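Local coordinates for protein cadherin-5 (PDB 3PPE) that mediates calcium-dependent, largely homophilic adhesion between endothelial cells through its extracellular cadherin repeats, the first two of which make up this chain, at residues T124-E129 and G159-A164; V142-I147 and I178-K183. One frame throughout, in Å; residues are numbered along the deposited sequence. Where two conformers were deposited one is given.

Interaction 1: T124-E129 and G159-A164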
loop_
_atom_site.group_PDB
_atom_site.type_symbol
_atom_site.label_atom_id
_atom_site.label_comp_id
_atom_site.label_asym_id
_atom_site.label_seq_id
_atom_site.Cartn_x
_atom_site.Cartn_y
_atom_site.Cartn_z
ATOM N N THR A 124 39.605 -23.645 -9.130
ATOM C CA THR A 124 38.402 -24.274 -8.668
ATOM C C THR A 124 37.343 -23.175 -8.522
ATOM O O THR A 124 37.662 -21.989 -8.683
ATOM C CB THR A 124 38.654 -25.038 -7.323
ATOM O OG1 THR A 124 37.547 -25.882 -7.084
ATOM C CG2 THR A 124 38.826 -24.110 -6.131
ATOM N N LYS A 125 36.087 -23.556 -8.305
ATOM C CA LYS A 125 35.033 -22.566 -8.173
ATOM C C LYS A 125 34.388 -22.749 -6.808
ATOM O O LYS A 125 34.131 -23.875 -6.389
ATOM C CB LYS A 125 33.954 -22.711 -9.255
ATOM C CG LYS A 125 32.965 -21.504 -9.268
ATOM C CD LYS A 125 31.756 -21.746 -10.134
ATOM C CE LYS A 125 30.731 -20.588 -10.051
ATOM N NZ LYS A 125 30.201 -20.306 -8.651
ATOM N N VAL A 126 34.161 -21.653 -6.098
ATOM C CA VAL A 126 33.354 -21.700 -4.872
ATOM C C VAL A 126 31.995 -21.044 -5.201
ATOM O O VAL A 126 31.898 -20.277 -6.174
ATOM C CB VAL A 126 34.071 -21.047 -3.614
ATOM C CG1 VAL A 126 35.441 -21.730 -3.356
ATOM C CG2 VAL A 126 34.266 -19.499 -3.729
ATOM N N THR A 127 30.973 -21.324 -4.406
ATOM C CA THR A 127 29.620 -20.806 -4.658
ATOM C C THR A 127 28.943 -20.537 -3.333
ATOM O O THR A 127 28.921 -21.416 -2.465
ATOM C CB THR A 127 28.759 -21.859 -5.426
ATOM O OG1 THR A 127 29.443 -22.260 -6.599
ATOM C CG2 THR A 127 27.343 -21.301 -5.843
ATOM N N ALA A 128 28.399 -19.331 -3.184
ATOM C CA ALA A 128 27.482 -19.006 -2.097
ATOM C C ALA A 128 26.123 -18.622 -2.693
ATOM O O ALA A 128 26.061 -18.057 -3.804
ATOM C CB ALA A 128 28.044 -17.874 -1.243
ATOM N N GLU A 129 25.039 -18.977 -2.001
ATOM C CA GLU A 129 23.686 -18.700 -2.497
ATOM C C GLU A 129 23.034 -17.741 -1.524
ATOM O O GLU A 129 23.242 -17.813 -0.319
ATOM C CB GLU A 129 22.822 -19.972 -2.607
ATOM C CG GLU A 129 23.440 -21.114 -3.392
ATOM C CD GLU A 129 22.647 -22.406 -3.246
ATOM O OE1 GLU A 129 22.217 -22.762 -2.102
ATOM O OE2 GLU A 129 22.444 -23.075 -4.285
ATOM N N GLY A 159 33.003 -16.450 -8.133
ATOM C CA GLY A 159 33.537 -17.460 -7.210
ATOM C C GLY A 159 34.653 -18.329 -7.786
ATOM O O GLY A 159 35.084 -19.297 -7.140
ATOM N N VAL A 160 35.145 -17.990 -8.970
ATOM C CA VAL A 160 36.286 -18.711 -9.547
ATOM C C VAL A 160 37.607 -18.233 -8.920
ATOM O O VAL A 160 37.876 -17.030 -8.841
ATOM C CB VAL A 160 36.308 -18.627 -11.081
ATOM C CG1 VAL A 160 37.516 -19.438 -11.707
ATOM C CG2 VAL A 160 34.955 -19.152 -11.671
ATOM N N ILE A 161 38.389 -19.207 -8.464
ATOM C CA ILE A 161 39.694 -18.961 -7.832
ATOM C C ILE A 161 40.798 -19.206 -8.857
ATOM O O ILE A 161 40.768 -20.192 -9.592
ATOM C CB ILE A 161 39.863 -19.834 -6.556
ATOM C CG1 ILE A 161 38.712 -19.535 -5.578
ATOM C CG2 ILE A 161 41.241 -19.626 -5.872
ATOM C CD1 ILE A 161 38.777 -20.318 -4.299
ATOM N N PHE A 162 41.761 -18.285 -8.900
ATOM C CA PHE A 162 42.866 -18.282 -9.861
ATOM C C PHE A 162 44.174 -18.115 -9.111
ATOM O O PHE A 162 44.188 -17.494 -8.046
ATOM C CB PHE A 162 42.741 -17.086 -10.810
ATOM C CG PHE A 162 41.480 -17.060 -11.621
ATOM C CD1 PHE A 162 40.328 -16.410 -11.143
ATOM C CD2 PHE A 162 41.455 -17.614 -12.895
ATOM C CE1 PHE A 162 39.152 -16.394 -11.919
ATOM C CE2 PHE A 162 40.289 -17.581 -13.695
ATOM C CZ PHE A 162 39.140 -16.973 -13.204
ATOM N N THR A 163 45.281 -18.616 -9.691
ATOM C CA THR A 163 46.614 -18.357 -9.131
ATOM C C THR A 163 46.882 -16.850 -9.241
ATOM O O THR A 163 46.569 -16.236 -10.263
ATOM C CB THR A 163 47.748 -19.158 -9.873
ATOM O OG1 THR A 163 47.746 -18.777 -11.245
ATOM C CG2 THR A 163 47.526 -20.708 -9.759
ATOM N N ALA A 164 47.446 -16.282 -8.169
ATOM C CA ALA A 164 47.788 -14.859 -8.065
ATOM C C ALA A 164 49.265 -14.594 -8.334
ATOM O O ALA A 164 49.671 -13.442 -8.409
ATOM C CB ALA A 164 47.425 -14.294 -6.681
#
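The flat groups that meet between T124-K125-V126 and G159-V160-I161 are peptide units, and each accepts its N-H differently. The T124 carbonyl takes I161 N head-on, with O and N 2.9 Å apart and a C=O...N angle of 168°. The G159 carbonyl is approached from above its plane: V126 N lies 2.7 Å from G159 O but 35° out of that plane. K125 CG also packs near G159 O, while V126 CG2 rests 3.5 Å from the same oxygen. The antiparallel ladder ends here, because the strand is interrupted at V126 and T127. G159 suits this end. Its positive phi would press a beta carbon against the preceding carbonyl, and that carbon would also run into V126 O.

K125 and V160 form a non-hydrogen-bonded pair on the outer face, where K125 CG lies against V160 CG2 at 3.9 Å. A bend at the lysine's last torsion (chi4 -59°) turns NZ back to the interrupted strand. There K125 NZ donates to T127 OG1 at 2.9 Å. It also donates to V126 O and to the carbonyl of S158. A long cationic chain thus ties the break at V126 and T127 to S158, just before G159.

V126 and I161 go inward, and in one of two modelled isoleucine conformers I161 CD1 reaches V126 CG1 at 3.7 Å. This is the joint between the B and E strands of the second cadherin domain, its sheet being completed by 103-104 and 153-155. V126 and I161 pack across the sandwich on V197 of strand 194-202, and on V180 and I178, respectively, of strand 175-184.

Interaction 2: V142-I147 and I178-K183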
loop_
_atom_site.group_PDB
_atom_site.type_symbol
_atom_site.label_atom_id
_atom_site.label_comp_id
_atom_site.label_asym_id
_atom_site.label_seq_id
_atom_site.Cartn_x
_atom_site.Cartn_y
_atom_site.Cartn_z
ATOM N N VAL A 142 25.693 -11.925 -5.612
ATOM C CA VAL A 142 26.741 -12.402 -4.707
ATOM C C VAL A 142 28.090 -11.913 -5.236
ATOM O O VAL A 142 28.341 -11.970 -6.434
ATOM C CB VAL A 142 26.756 -13.942 -4.635
ATOM C CG1 VAL A 142 27.846 -14.448 -3.639
ATOM C CG2 VAL A 142 25.321 -14.563 -4.297
ATOM N N THR A 143 28.952 -11.444 -4.339
ATOM C CA THR A 143 30.337 -11.066 -4.645
ATOM C C THR A 143 31.267 -11.830 -3.676
ATOM O O THR A 143 30.828 -12.285 -2.627
ATOM C CB THR A 143 30.585 -9.508 -4.502
ATOM O OG1 THR A 143 30.506 -9.146 -3.131
ATOM C CG2 THR A 143 29.559 -8.719 -5.270
ATOM N N TYR A 144 32.531 -12.009 -4.046
ATOM C CA TYR A 144 33.435 -12.874 -3.297
ATOM C C TYR A 144 34.759 -12.148 -3.036
ATOM O O TYR A 144 35.210 -11.395 -3.878
ATOM C CB TYR A 144 33.733 -14.130 -4.130
ATOM C CG TYR A 144 32.534 -15.009 -4.433
ATOM C CD1 TYR A 144 31.756 -14.793 -5.568
ATOM C CD2 TYR A 144 32.162 -16.029 -3.556
ATOM C CE1 TYR A 144 30.628 -15.605 -5.856
ATOM C CE2 TYR A 144 31.015 -16.872 -3.841
ATOM C CZ TYR A 144 30.294 -16.653 -4.986
ATOM O OH TYR A 144 29.201 -17.426 -5.268
ATOM N N GLN A 145 35.390 -12.446 -1.895
ATOM C CA GLN A 145 36.673 -11.894 -1.549
ATOM C C GLN A 145 37.482 -13.025 -0.885
ATOM O O GLN A 145 36.927 -13.857 -0.164
ATOM C CB GLN A 145 36.416 -10.697 -0.588
ATOM C CG GLN A 145 37.633 -9.973 -0.031
ATOM C CD GLN A 145 37.252 -8.842 0.997
ATOM O OE1 GLN A 145 36.071 -8.702 1.426
ATOM N NE2 GLN A 145 38.261 -8.069 1.413
ATOM N N ILE A 146 38.779 -13.093 -1.159
ATOM C CA ILE A 146 39.661 -13.945 -0.358
ATOM C C ILE A 146 40.187 -13.092 0.800
ATOM O O ILE A 146 40.727 -12.002 0.578
ATOM C CB ILE A 146 40.823 -14.551 -1.176
ATOM C CG1 ILE A 146 40.255 -15.492 -2.263
ATOM C CG2 ILE A 146 41.819 -15.337 -0.237
ATOM C CD1 ILE A 146 41.339 -16.007 -3.182
ATOM N N ILE A 147 39.978 -13.561 2.030
ATOM C CA ILE A 147 40.330 -12.760 3.194
ATOM C C ILE A 147 41.536 -13.371 3.938
ATOM O O ILE A 147 42.073 -12.778 4.876
ATOM C CB ILE A 147 39.101 -12.550 4.165
ATOM C CG1 ILE A 147 38.576 -13.870 4.709
ATOM C CG2 ILE A 147 37.930 -11.740 3.490
ATOM C CD1 ILE A 147 37.399 -13.658 5.720
ATOM N N ILE A 178 42.943 -21.444 2.163
ATOM C CA ILE A 178 42.572 -20.049 2.044
ATOM C C ILE A 178 41.115 -19.842 2.549
ATOM O O ILE A 178 40.309 -20.775 2.576
ATOM C CB ILE A 178 42.791 -19.492 0.586
ATOM C CG1 ILE A 178 41.728 -20.077 -0.322
ATOM C CG2 ILE A 178 44.288 -19.742 0.090
ATOM C CD1 ILE A 178 41.578 -19.397 -1.704
ATOM N N ILE A 179 40.803 -18.634 2.966
ATOM C CA ILE A 179 39.465 -18.322 3.472
ATOM C C ILE A 179 38.772 -17.375 2.514
ATOM O O ILE A 179 39.333 -16.333 2.135
ATOM C CB ILE A 179 39.506 -17.686 4.888
ATOM C CG1 ILE A 179 40.367 -18.517 5.852
ATOM C CG2 ILE A 179 38.073 -17.497 5.438
ATOM C CD1 ILE A 179 39.882 -19.955 6.081
ATOM N N VAL A 180 37.563 -17.750 2.106
ATOM C CA VAL A 180 36.792 -16.920 1.206
ATOM C C VAL A 180 35.570 -16.372 1.964
ATOM O O VAL A 180 35.096 -16.974 2.929
ATOM C CB VAL A 180 36.456 -17.699 -0.132
ATOM C CG1 VAL A 180 35.545 -18.902 0.130
ATOM C CG2 VAL A 180 35.881 -16.772 -1.227
ATOM N N LYS A 181 35.092 -15.203 1.560
ATOM C CA LYS A 181 33.946 -14.598 2.179
ATOM C C LYS A 181 33.040 -14.126 1.040
ATOM O O LYS A 181 33.515 -13.623 -0.004
ATOM C CB LYS A 181 34.390 -13.393 3.034
ATOM C CG LYS A 181 33.245 -12.752 3.875
ATOM C CD LYS A 181 33.764 -11.717 4.888
ATOM C CE LYS A 181 32.759 -11.542 6.070
ATOM N NZ LYS A 181 33.114 -10.293 6.894
ATOM N N ALA A 182 31.735 -14.284 1.233
ATOM C CA ALA A 182 30.752 -13.824 0.258
ATOM C C ALA A 182 29.864 -12.730 0.842
ATOM O O ALA A 182 29.712 -12.624 2.059
ATOM C CB ALA A 182 29.910 -14.988 -0.236
ATOM N N LYS A 183 29.279 -11.920 -0.034
ATOM C CA LYS A 183 28.636 -10.678 0.382
ATOM C C LYS A 183 27.839 -10.061 -0.762
ATOM O O LYS A 183 28.397 -9.712 -1.802
ATOM C CB LYS A 183 29.676 -9.683 0.896
ATOM C CG LYS A 183 29.141 -8.274 1.096
ATOM C CD LYS A 183 30.139 -7.405 1.844
ATOM C CE LYS A 183 31.430 -7.247 1.060
ATOM N NZ LYS A 183 31.418 -6.025 0.209
HETATM O O HOH W 1 29.435 -6.502 -1.972
#
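K183 O is gripped twice by one residue, T143. The hydroxyl OG1 donates to K183 O at 2.6 Å, lying in the carbonyl plane. The backbone N of T143 adds a longer, bent bond to K183 O from well above that plane. With chi1 at 69°, OG1 stands between its own backbone N and carbonyl carbon, which puts it on the side of the neighbouring strand. A water donates to T143 OG1 and accepts from K183 NZ at 3.0 Å; bends at the lysine's third and fourth torsions bring NZ to this water, which links it to the threonine hydroxyl. Valine in place of T143 would probably deprive K183 O of its shortest bond and the water of one of its two holders, leaving the lysine end freer to turn.

Farther along, Q145 and K181 form a straighter pair, Q145 N to K181 O and K181 N to Q145 O both at 2.9 Å. Their long side chains with polar ends suit the outer, solvent-facing side. I147 N continues the bonding onto I179 O at 2.8 Å, where the chain turns a corner. I147 CG2 lies against the aliphatic root of K181, 3.9 Å from its CB.

The inner face carries Y144, I146, V180 and A182. A182 is small enough for the Y144 ring to come close at an oblique angle, CD2 to CB 4.1 Å, while Y144 OH accepts from A128 N. I146 CD1 meets I178 CD1 at 3.7 Å.

Strand 142-148 is an edge of its sheet. Strand 175-184 is flanked on its other side by 194-202 and runs on to D184, a ligand of calcium at the interdomain junction. I146 and I178 also touch F153 of strand 153-155 in the facing sheet.

In the fold
From the N terminus the chain passes through the first cadherin domain and the calcium-bound linker before reaching these segments, all in the second domain. It runs through 124-129, then 142-147, then 159-164 and last 178-183, so the two loops cross: interaction 1 closes 29 intervening residues and interaction 2 closes 30, each holding one segment of the other. Interaction 1 joins strands of one sheet and interaction 2 strands of the other, an interleaving that belongs to the Greek-key sandwich of cadherin repeats. Their centres are 9 Å apart, and the layers meet where A128 CB packs 3.6 Å from A182 CB.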